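Side-chain contacts in transcriptional activator PlcR protein (Bacillus thuringiensis, PDB 3U3W), which activates transcription of virulence genes when the quorum-sensing signal peptide PapR binds to it, and grips DNA through a helix-turn-helix domain: residues L136-L141 with A162-E167; I157-A162 with D195-Y200; K92-K97 with Q116-V121. All coordinates share one frame; numbering follows the deposited sequence.

Interaction 1: residues L136-L141 with A162-E167; sequences LELKKL and ANIYAE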
loop_
_atom_site.group_PDB
_atom_site.type_symbol
_atom_site.label_atom_id
_atom_site.label_comp_id
_atom_site.label_asym_id
_atom_site.label_seq_id
_atom_site.Cartn_x
_atom_site.Cartn_y
_atom_site.Cartn_z
ATOM N N LEU A 136 2.275 30.971 -0.535
ATOM C CA LEU A 136 1.398 31.576 -1.536
ATOM C C LEU A 136 1.378 30.786 -2.845
ATOM O O LEU A 136 0.339 30.663 -3.486
ATOM C CB LEU A 136 1.796 33.032 -1.795
ATOM C CG LEU A 136 1.430 34.019 -0.678
ATOM C CD1 LEU A 136 2.126 35.376 -0.855
ATOM C CD2 LEU A 136 -0.085 34.189 -0.567
ATOM N N GLU A 137 2.531 30.259 -3.249
ATOM C CA GLU A 137 2.592 29.446 -4.454
ATOM C C GLU A 137 1.848 28.121 -4.248
ATOM O O GLU A 137 1.088 27.673 -5.115
ATOM C CB GLU A 137 4.036 29.203 -4.872
ATOM C CG GLU A 137 4.734 30.445 -5.411
ATOM C CD GLU A 137 3.897 31.182 -6.459
ATOM O OE1 GLU A 137 3.343 30.533 -7.373
ATOM O OE2 GLU A 137 3.788 32.423 -6.358
ATOM N N LEU A 138 2.055 27.508 -3.090
ATOM C CA LEU A 138 1.327 26.293 -2.740
ATOM C C LEU A 138 -0.190 26.503 -2.732
ATOM O O LEU A 138 -0.929 25.709 -3.303
ATOM C CB LEU A 138 1.811 25.753 -1.402
ATOM C CG LEU A 138 3.207 25.179 -1.540
ATOM C CD1 LEU A 138 3.706 24.656 -0.213
ATOM C CD2 LEU A 138 3.162 24.079 -2.580
ATOM N N LYS A 139 -0.648 27.586 -2.109
ATOM C CA LYS A 139 -2.072 27.898 -2.095
ATOM C C LYS A 139 -2.643 28.048 -3.504
ATOM O O LYS A 139 -3.812 27.760 -3.741
ATOM C CB LYS A 139 -2.356 29.148 -1.244
ATOM C CG LYS A 139 -2.349 28.855 0.253
ATOM C CD LYS A 139 -2.576 30.094 1.103
ATOM C CE LYS A 139 -2.980 29.677 2.517
ATOM N NZ LYS A 139 -2.966 30.784 3.503
ATOM N N LYS A 140 -1.808 28.475 -4.439
ATOM C CA LYS A 140 -2.249 28.687 -5.812
ATOM C C LYS A 140 -2.462 27.361 -6.530
ATOM O O LYS A 140 -3.383 27.226 -7.327
ATOM C CB LYS A 140 -1.268 29.598 -6.567
ATOM C CG LYS A 140 -1.555 31.097 -6.372
ATOM C CD LYS A 140 -0.398 32.000 -6.843
ATOM C CE LYS A 140 0.128 31.601 -8.224
ATOM N NZ LYS A 140 1.254 32.483 -8.678
ATOM N N LEU A 141 -1.611 26.382 -6.241
ATOM C CA LEU A 141 -1.835 25.016 -6.708
ATOM C C LEU A 141 -3.176 24.495 -6.191
ATOM O O LEU A 141 -3.914 23.848 -6.921
ATOM C CB LEU A 141 -0.704 24.090 -6.257
ATOM C CG LEU A 141 0.720 24.478 -6.648
ATOM C CD1 LEU A 141 1.747 23.418 -6.186
ATOM C CD2 LEU A 141 0.816 24.717 -8.145
ATOM N N ALA A 162 0.954 23.473 6.047
ATOM C CA ALA A 162 0.853 23.435 7.509
ATOM C C ALA A 162 2.222 23.315 8.207
ATOM O O ALA A 162 2.442 23.915 9.263
ATOM C CB ALA A 162 -0.066 22.309 7.939
ATOM N N ASN A 163 3.131 22.538 7.611
ATOM C CA ASN A 163 4.498 22.399 8.109
ATOM C C ASN A 163 5.236 23.726 8.112
ATOM O O ASN A 163 6.033 24.002 8.998
ATOM C CB ASN A 163 5.309 21.428 7.229
ATOM C CG ASN A 163 4.962 19.959 7.477
ATOM O OD1 ASN A 163 4.292 19.618 8.445
ATOM N ND2 ASN A 163 5.437 19.087 6.602
ATOM N N ILE A 164 4.994 24.527 7.083
ATOM C CA ILE A 164 5.750 25.751 6.889
ATOM C C ILE A 164 5.267 26.846 7.844
ATOM O O ILE A 164 6.088 27.532 8.454
ATOM C CB ILE A 164 5.717 26.210 5.423
ATOM C CG1 ILE A 164 6.421 25.166 4.549
ATOM C CG2 ILE A 164 6.377 27.590 5.275
ATOM C CD1 ILE A 164 6.262 25.401 3.071
ATOM N N TYR A 165 3.949 26.985 7.984
ATOM C CA TYR A 165 3.370 27.820 9.046
ATOM C C TYR A 165 3.980 27.418 10.382
ATOM O O TYR A 165 4.425 28.264 11.166
ATOM C CB TYR A 165 1.852 27.637 9.132
ATOM C CG TYR A 165 1.043 28.463 8.156
ATOM C CD1 TYR A 165 1.335 29.799 7.939
ATOM C CD2 TYR A 165 -0.029 27.898 7.455
ATOM C CE1 TYR A 165 0.593 30.564 7.041
ATOM C CE2 TYR A 165 -0.779 28.647 6.559
ATOM C CZ TYR A 165 -0.463 29.987 6.359
ATOM O OH TYR A 165 -1.198 30.756 5.479
ATOM N N ALA A 166 4.024 26.116 10.638
ATOM C CA ALA A 166 4.409 25.664 11.967
ATOM C C ALA A 166 5.873 25.942 12.287
ATOM O O ALA A 166 6.214 26.294 13.409
ATOM C CB ALA A 166 4.060 24.186 12.182
ATOM N N GLU A 167 6.752 25.780 11.321
ATOM C CA GLU A 167 8.157 25.948 11.650
ATOM C C GLU A 167 8.630 27.404 11.535
ATOM O O GLU A 167 9.785 27.715 11.819
ATOM C CB GLU A 167 9.032 24.972 10.871
ATOM C CG GLU A 167 9.235 25.260 9.422
ATOM C CD GLU A 167 10.262 24.309 8.819
ATOM O OE1 GLU A 167 10.858 23.515 9.588
ATOM O OE2 GLU A 167 10.466 24.349 7.590
#
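K139 and Y165 make the polar half of this contact and bury the larger share of its surface; L138 and I164 add a smaller apolar touch. The ammonium NZ of K139 donates a hydrogen bond to OH of Y165, with 2.7 Å between the two atoms. Approach is from the ring's edge and in its plane: NZ comes within 3.9 Å of CZ of Y165 and lies over neither face, so this is a bond to the phenol oxygen and not a cation-pi contact. The lysine gets there by extension. Its CG stands beside the backbone N and anti to the carbonyl carbon (chi1 -78°), and every later torsion is near trans, which carries NZ outward to the hydroxyl. The two side chains meet at about a right angle, with CE of K139 3.6 Å from OH of Y165 as the next closest approach.

On the buried side, CD1 of L138 faces CD1 of I164 at 4.2 Å, methyl against methyl. The backbones remain well apart here, the nearest CA atoms, those of L138 and I164, being 10.6 Å from each other, and the span is bridged by side chains alone. Other neighbours fill in around them: L138 also packs on I157, A160 and I161, while I164 touches Y131, C134 and I135.

Helices 131-143 and 153-167 are thus joined inside the all-helical C-terminal domain, whose antiparallel helix pairs are of the tetratricopeptide type. I164 and its neighbour N163 also reach the bound peptide, I164 by packing on an aromatic side chain. A positive charge so close to the phenol oxygen would be expected to polarise the O-H group and perhaps lower its pKa somewhat, while that oxygen, acting as acceptor, ties down the end of a long, partly exposed lysine chain.

Interaction 2: residues I157-A162 with D195-Y200; sequences IENAIA and DVKVRY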
loop_
_atom_site.group_PDB
_atom_site.type_symbol
_atom_site.label_atom_id
_atom_site.label_comp_id
_atom_site.label_asym_id
_atom_site.label_seq_id
_atom_site.Cartn_x
_atom_site.Cartn_y
_atom_site.Cartn_z
ATOM N N ILE A 157 -0.289 18.778 -0.383
ATOM C CA ILE A 157 0.051 20.192 -0.484
ATOM C C ILE A 157 -0.365 20.968 0.794
ATOM O O ILE A 157 0.399 21.792 1.316
ATOM C CB ILE A 157 -0.536 20.798 -1.790
ATOM C CG1 ILE A 157 0.145 20.153 -3.007
ATOM C CG2 ILE A 157 -0.343 22.321 -1.840
ATOM C CD1 ILE A 157 -0.548 20.414 -4.333
ATOM N N GLU A 158 -1.553 20.675 1.318
ATOM C CA GLU A 158 -1.967 21.265 2.584
ATOM C C GLU A 158 -1.037 20.907 3.734
ATOM O O GLU A 158 -0.800 21.729 4.627
ATOM C CB GLU A 158 -3.409 20.892 2.911
ATOM C CG GLU A 158 -4.410 21.649 2.050
ATOM C CD GLU A 158 -5.797 21.050 2.116
ATOM O OE1 GLU A 158 -6.478 20.980 1.069
ATOM O OE2 GLU A 158 -6.209 20.648 3.217
ATOM N N ASN A 159 -0.506 19.687 3.713
ATOM C CA ASN A 159 0.393 19.256 4.761
ATOM C C ASN A 159 1.677 20.065 4.695
ATOM O O ASN A 159 2.144 20.548 5.716
ATOM C CB ASN A 159 0.669 17.741 4.699
ATOM C CG ASN A 159 1.805 17.313 5.639
ATOM O OD1 ASN A 159 1.623 17.127 6.844
ATOM N ND2 ASN A 159 2.983 17.193 5.091
ATOM N N ALA A 160 2.242 20.228 3.500
ATOM C CA ALA A 160 3.402 21.126 3.317
ATOM C C ALA A 160 3.123 22.560 3.820
ATOM O O ALA A 160 3.894 23.118 4.594
ATOM C CB ALA A 160 3.866 21.146 1.852
ATOM N N ILE A 161 2.002 23.135 3.398
ATOM C CA ILE A 161 1.603 24.441 3.892
ATOM C C ILE A 161 1.569 24.480 5.426
ATOM O O ILE A 161 2.109 25.395 6.041
ATOM C CB ILE A 161 0.241 24.867 3.314
ATOM C CG1 ILE A 161 0.364 25.154 1.812
ATOM C CG2 ILE A 161 -0.282 26.083 4.060
ATOM C CD1 ILE A 161 -0.973 25.319 1.078
ATOM N N ALA A 162 0.954 23.473 6.047
ATOM C CA ALA A 162 0.853 23.435 7.509
ATOM C C ALA A 162 2.222 23.315 8.207
ATOM O O ALA A 162 2.442 23.915 9.263
ATOM C CB ALA A 162 -0.066 22.309 7.939
ATOM N N ASP A 195 -1.968 9.593 7.098
ATOM C CA ASP A 195 -2.507 9.839 8.429
ATOM C C ASP A 195 -1.379 9.855 9.464
ATOM O O ASP A 195 -1.328 10.732 10.330
ATOM C CB ASP A 195 -3.507 8.723 8.765
ATOM C CG ASP A 195 -4.520 9.114 9.847
ATOM O OD1 ASP A 195 -5.694 9.356 9.490
ATOM O OD2 ASP A 195 -4.162 9.148 11.050
ATOM N N VAL A 196 -0.476 8.879 9.378
ATOM C CA VAL A 196 0.614 8.788 10.332
ATOM C C VAL A 196 1.531 9.994 10.180
ATOM O O VAL A 196 2.023 10.553 11.163
ATOM C CB VAL A 196 1.448 7.491 10.148
ATOM C CG1 VAL A 196 2.753 7.578 10.901
ATOM C CG2 VAL A 196 0.663 6.281 10.598
ATOM N N LYS A 197 1.770 10.385 8.935
ATOM C CA LYS A 197 2.660 11.478 8.673
ATOM C C LYS A 197 2.073 12.804 9.205
ATOM O O LYS A 197 2.776 13.582 9.855
ATOM C CB LYS A 197 2.946 11.573 7.175
ATOM C CG LYS A 197 3.707 12.831 6.818
ATOM C CD LYS A 197 3.755 13.066 5.323
ATOM C CE LYS A 197 4.722 12.115 4.646
ATOM N NZ LYS A 197 4.841 12.420 3.200
ATOM N N VAL A 198 0.796 13.054 8.914
ATOM C CA VAL A 198 0.117 14.253 9.411
ATOM C C VAL A 198 0.108 14.298 10.934
ATOM O O VAL A 198 0.371 15.345 11.519
ATOM C CB VAL A 198 -1.352 14.381 8.917
ATOM C CG1 VAL A 198 -1.984 15.664 9.469
ATOM C CG2 VAL A 198 -1.419 14.366 7.410
ATOM N N ARG A 199 -0.196 13.177 11.586
ATOM C CA ARG A 199 -0.177 13.167 13.053
ATOM C C ARG A 199 1.203 13.483 13.610
ATOM O O ARG A 199 1.337 14.129 14.657
ATOM C CB ARG A 199 -0.704 11.860 13.633
ATOM C CG ARG A 199 -2.174 11.650 13.378
ATOM C CD ARG A 199 -2.733 10.472 14.168
ATOM N NE ARG A 199 -4.135 10.275 13.807
ATOM C CZ ARG A 199 -5.157 10.907 14.378
ATOM N NH1 ARG A 199 -4.952 11.776 15.375
ATOM N NH2 ARG A 199 -6.390 10.671 13.952
ATOM N N TYR A 200 2.235 13.056 12.894
ATOM C CA TYR A 200 3.596 13.313 13.339
ATOM C C TYR A 200 3.937 14.797 13.285
ATOM O O TYR A 200 4.551 15.330 14.216
ATOM C CB TYR A 200 4.583 12.539 12.497
ATOM C CG TYR A 200 6.026 12.862 12.786
ATOM C CD1 TYR A 200 6.645 12.401 13.944
ATOM C CD2 TYR A 200 6.777 13.615 11.896
ATOM C CE1 TYR A 200 7.965 12.680 14.204
ATOM C CE2 TYR A 200 8.112 13.898 12.140
ATOM C CZ TYR A 200 8.701 13.427 13.290
ATOM O OH TYR A 200 10.030 13.697 13.526
#
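N159 meets K197 and V198 through its carboxamide, and no hydrogen bond passes between the two segments. OD1 of N159 lies 4.1 Å from both CA and CG2 of V198, while ND2 of N159 approaches CD of K197 at 4.2 Å. These are van der Waals distances: an amide end resting against aliphatic carbon. With CG anti to the backbone N (chi1 170°), the asparagine projects into the space between the helices, where it and V198 run antiparallel alongside one another. The backbones come close here, CA of N159 and CA of V198 being 6.8 Å apart, so a short side chain suffices to span the gap.

The contact brings helix 153-167 against helix 192-208 across the inner side of the tetratricopeptide-like C-terminal domain, where the signal peptide binds. Both N159 and K197 take part in holding it: ND2 of N159 hydrogen-bonds to the peptide backbone, and NZ of K197 forms a salt bridge with a charged group of that backbone. The aliphatic part of the lysine packs loosely on the asparagine, while its charged end serves the ligand.

The second shell explains how the amide is fixed. OD1 of N159 accepts a hydrogen bond from ND2 of N201, so both ends of the carboxamide are engaged and its rotation is restrained; F178 of helix 171-187 also touches N159. The salt bridge between R199 and D195 is not part of the contact: it lies on the side of helix 192-208 that faces helix 212-228, where R199 also bonds to Q218.

Interaction 3: residues K92-K97 with Q116-V121; sequences KEIYNK and QWQYYV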
loop_
_atom_site.group_PDB
_atom_site.type_symbol
_atom_site.label_atom_id
_atom_site.label_comp_id
_atom_site.label_asym_id
_atom_site.label_seq_id
_atom_site.Cartn_x
_atom_site.Cartn_y
_atom_site.Cartn_z
ATOM N N LYS A 92 18.384 19.194 -2.519
ATOM C CA LYS A 92 19.187 19.621 -3.667
ATOM C C LYS A 92 18.842 18.785 -4.908
ATOM O O LYS A 92 18.456 19.324 -5.955
ATOM C CB LYS A 92 20.685 19.498 -3.363
ATOM C CG LYS A 92 21.480 20.806 -3.524
ATOM C CD LYS A 92 21.295 21.451 -4.912
ATOM C CE LYS A 92 22.067 22.781 -5.039
ATOM N NZ LYS A 92 21.763 23.515 -6.316
ATOM N N GLU A 93 18.960 17.465 -4.781
ATOM C CA GLU A 93 18.687 16.586 -5.911
ATOM C C GLU A 93 17.259 16.714 -6.408
ATOM O O GLU A 93 17.022 16.771 -7.605
ATOM C CB GLU A 93 18.992 15.141 -5.555
ATOM C CG GLU A 93 20.006 15.038 -4.461
ATOM C CD GLU A 93 20.611 13.666 -4.376
ATOM O OE1 GLU A 93 20.487 12.911 -5.370
ATOM O OE2 GLU A 93 21.206 13.347 -3.320
ATOM N N ILE A 94 16.306 16.753 -5.487
ATOM C CA ILE A 94 14.924 16.969 -5.876
ATOM C C ILE A 94 14.794 18.233 -6.703
ATOM O O ILE A 94 14.133 18.258 -7.748
ATOM C CB ILE A 94 14.021 17.077 -4.644
ATOM C CG1 ILE A 94 14.072 15.749 -3.878
ATOM C CG2 ILE A 94 12.595 17.496 -5.061
ATOM C CD1 ILE A 94 13.073 15.614 -2.734
ATOM N N TYR A 95 15.426 19.291 -6.213
ATOM C CA TYR A 95 15.389 20.592 -6.866
ATOM C C TYR A 95 15.890 20.518 -8.315
ATOM O O TYR A 95 15.235 21.002 -9.244
ATOM C CB TYR A 95 16.213 21.597 -6.049
ATOM C CG TYR A 95 16.284 22.971 -6.649
ATOM C CD1 TYR A 95 15.258 23.897 -6.445
ATOM C CD2 TYR A 95 17.379 23.356 -7.420
ATOM C CE1 TYR A 95 15.318 25.164 -6.993
ATOM C CE2 TYR A 95 17.453 24.627 -7.966
ATOM C CZ TYR A 95 16.425 25.520 -7.753
ATOM O OH TYR A 95 16.504 26.767 -8.313
ATOM N N ASN A 96 17.051 19.903 -8.503
ATOM C CA ASN A 96 17.606 19.693 -9.843
ATOM C C ASN A 96 16.794 18.728 -10.700
ATOM O O ASN A 96 16.492 19.018 -11.866
ATOM C CB ASN A 96 19.049 19.199 -9.757
ATOM C CG ASN A 96 19.991 20.252 -9.224
ATOM O OD1 ASN A 96 19.832 21.443 -9.506
ATOM N ND2 ASN A 96 20.978 19.824 -8.444
ATOM N N LYS A 97 16.442 17.583 -10.119
ATOM C CA LYS A 97 15.706 16.547 -10.841
ATOM C C LYS A 97 14.367 17.084 -11.354
ATOM O O LYS A 97 14.026 16.945 -12.531
ATOM C CB LYS A 97 15.497 15.324 -9.942
ATOM C CG LYS A 97 14.519 14.288 -10.491
ATOM C CD LYS A 97 14.412 13.082 -9.565
ATOM C CE LYS A 97 13.524 12.001 -10.166
ATOM N NZ LYS A 97 14.091 11.486 -11.455
ATOM N N GLN A 116 5.646 21.002 -9.411
ATOM C CA GLN A 116 5.650 22.335 -8.819
ATOM C C GLN A 116 5.604 22.299 -7.292
ATOM O O GLN A 116 6.406 22.966 -6.637
ATOM C CB GLN A 116 4.492 23.176 -9.379
ATOM C CG GLN A 116 4.622 23.449 -10.878
ATOM C CD GLN A 116 3.706 24.555 -11.373
ATOM O OE1 GLN A 116 2.483 24.393 -11.420
ATOM N NE2 GLN A 116 4.295 25.690 -11.745
ATOM N N TRP A 117 4.668 21.520 -6.741
ATOM C CA TRP A 117 4.622 21.255 -5.303
ATOM C C TRP A 117 6.012 20.865 -4.801
ATOM O O TRP A 117 6.559 21.524 -3.916
ATOM C CB TRP A 117 3.546 20.189 -4.977
ATOM C CG TRP A 117 3.732 19.417 -3.697
ATOM C CD1 TRP A 117 4.184 19.894 -2.496
ATOM C CD2 TRP A 117 3.488 18.014 -3.500
ATOM N NE1 TRP A 117 4.229 18.873 -1.563
ATOM C CE2 TRP A 117 3.813 17.713 -2.160
ATOM C CE3 TRP A 117 3.024 16.988 -4.325
ATOM C CZ2 TRP A 117 3.699 16.431 -1.638
ATOM C CZ3 TRP A 117 2.900 15.713 -3.794
ATOM C CH2 TRP A 117 3.243 15.449 -2.469
ATOM N N GLN A 118 6.606 19.828 -5.389
ATOM C CA GLN A 118 7.903 19.351 -4.916
ATOM C C GLN A 118 9.020 20.389 -5.107
ATOM O O GLN A 118 9.944 20.487 -4.293
ATOM C CB GLN A 118 8.290 18.032 -5.604
ATOM C CG GLN A 118 7.381 16.872 -5.262
ATOM C CD GLN A 118 7.607 16.335 -3.844
ATOM O OE1 GLN A 118 8.661 16.545 -3.236
ATOM N NE2 GLN A 118 6.612 15.633 -3.319
ATOM N N TYR A 119 8.933 21.153 -6.191
ATOM C CA TYR A 119 9.962 22.132 -6.516
ATOM C C TYR A 119 9.975 23.286 -5.506
ATOM O O TYR A 119 11.031 23.671 -5.008
ATOM C CB TYR A 119 9.783 22.608 -7.964
ATOM C CG TYR A 119 10.381 23.960 -8.325
ATOM C CD1 TYR A 119 11.746 24.122 -8.549
ATOM C CD2 TYR A 119 9.559 25.059 -8.502
ATOM C CE1 TYR A 119 12.274 25.367 -8.900
ATOM C CE2 TYR A 119 10.065 26.288 -8.849
ATOM C CZ TYR A 119 11.418 26.444 -9.043
ATOM O OH TYR A 119 11.878 27.706 -9.388
ATOM N N TYR A 120 8.789 23.794 -5.187
ATOM C CA TYR A 120 8.629 24.850 -4.196
ATOM C C TYR A 120 9.086 24.444 -2.808
ATOM O O TYR A 120 9.771 25.216 -2.137
ATOM C CB TYR A 120 7.175 25.291 -4.126
ATOM C CG TYR A 120 6.742 26.082 -5.325
ATOM C CD1 TYR A 120 7.534 27.108 -5.839
ATOM C CD2 TYR A 120 5.538 25.805 -5.953
ATOM C CE1 TYR A 120 7.117 27.847 -6.951
ATOM C CE2 TYR A 120 5.114 26.527 -7.060
ATOM C CZ TYR A 120 5.901 27.547 -7.555
ATOM O OH TYR A 120 5.457 28.244 -8.658
ATOM N N VAL A 121 8.701 23.246 -2.368
ATOM C CA VAL A 121 9.130 22.754 -1.061
ATOM C C VAL A 121 10.651 22.674 -1.023
ATOM O O VAL A 121 11.298 23.078 -0.049
ATOM C CB VAL A 121 8.545 21.350 -0.727
ATOM C CG1 VAL A 121 9.230 20.764 0.491
ATOM C CG2 VAL A 121 7.051 21.424 -0.516
#
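Y95 and Y119 both carry CG anti to the backbone N (chi1 178° and 157°), and with this common choice the two phenols leave their helices alongside one another, their hydroxyl ends in a common direction. Their closest atoms are CE1 of Y95 and CE1 of Y119, 3.6 Å apart, with CE1 of Y95 and CD1 of Y119 next at 4.0 Å. The ring planes differ by 22°, yet the centroids are 5.7 Å apart; so large an offset at so small a tilt leaves little ring overlap. The evidence therefore supports contact through the CD1 and CE1 atoms of both rings, without a full stack.

The helices themselves are close at this point: CA of Y95 and CA of Y119 are 5.7 Å apart. One residue earlier on each helix, CG2 of I94 rests 4.1 Å from the backbone O of Q118 and 4.4 Å from CB of Q118, a looser, buried van der Waals touch of a methyl on a carbonyl oxygen and a methylene.

A further partner of Y95 is K128, which makes a cation-pi interaction with its ring. Y119 also packs on V98 and L102 of helix 91-102. Within the helical C-terminal domain, helix 91-102 thus lies against helix 109-125; I94 and Q118 continue onto helix 72-87 through L85, C86 and V82, while W117 and V121 of 116-121 reach helix 153-167.

Along the chain, interaction 3 (92-97 with 116-121) closes before the other two open, whereas interactions 1 and 2 alternate their segments, share A162 and both use helix 153-167. Centres of interactions 1 and 2 are about 11 Å apart, those of 1 and 3 about 15 Å, and those of 2 and 3 about 18 Å. The layers touch directly: L138 packs on I161, L141 on W117, and I157 on W117. All belong to one helical C-terminal domain, with nearest atoms about 31 to 32 Å from the DNA. Each has residues within reach of the bound peptide, consistent with packed helices that line part of the peptide site, far from the DNA.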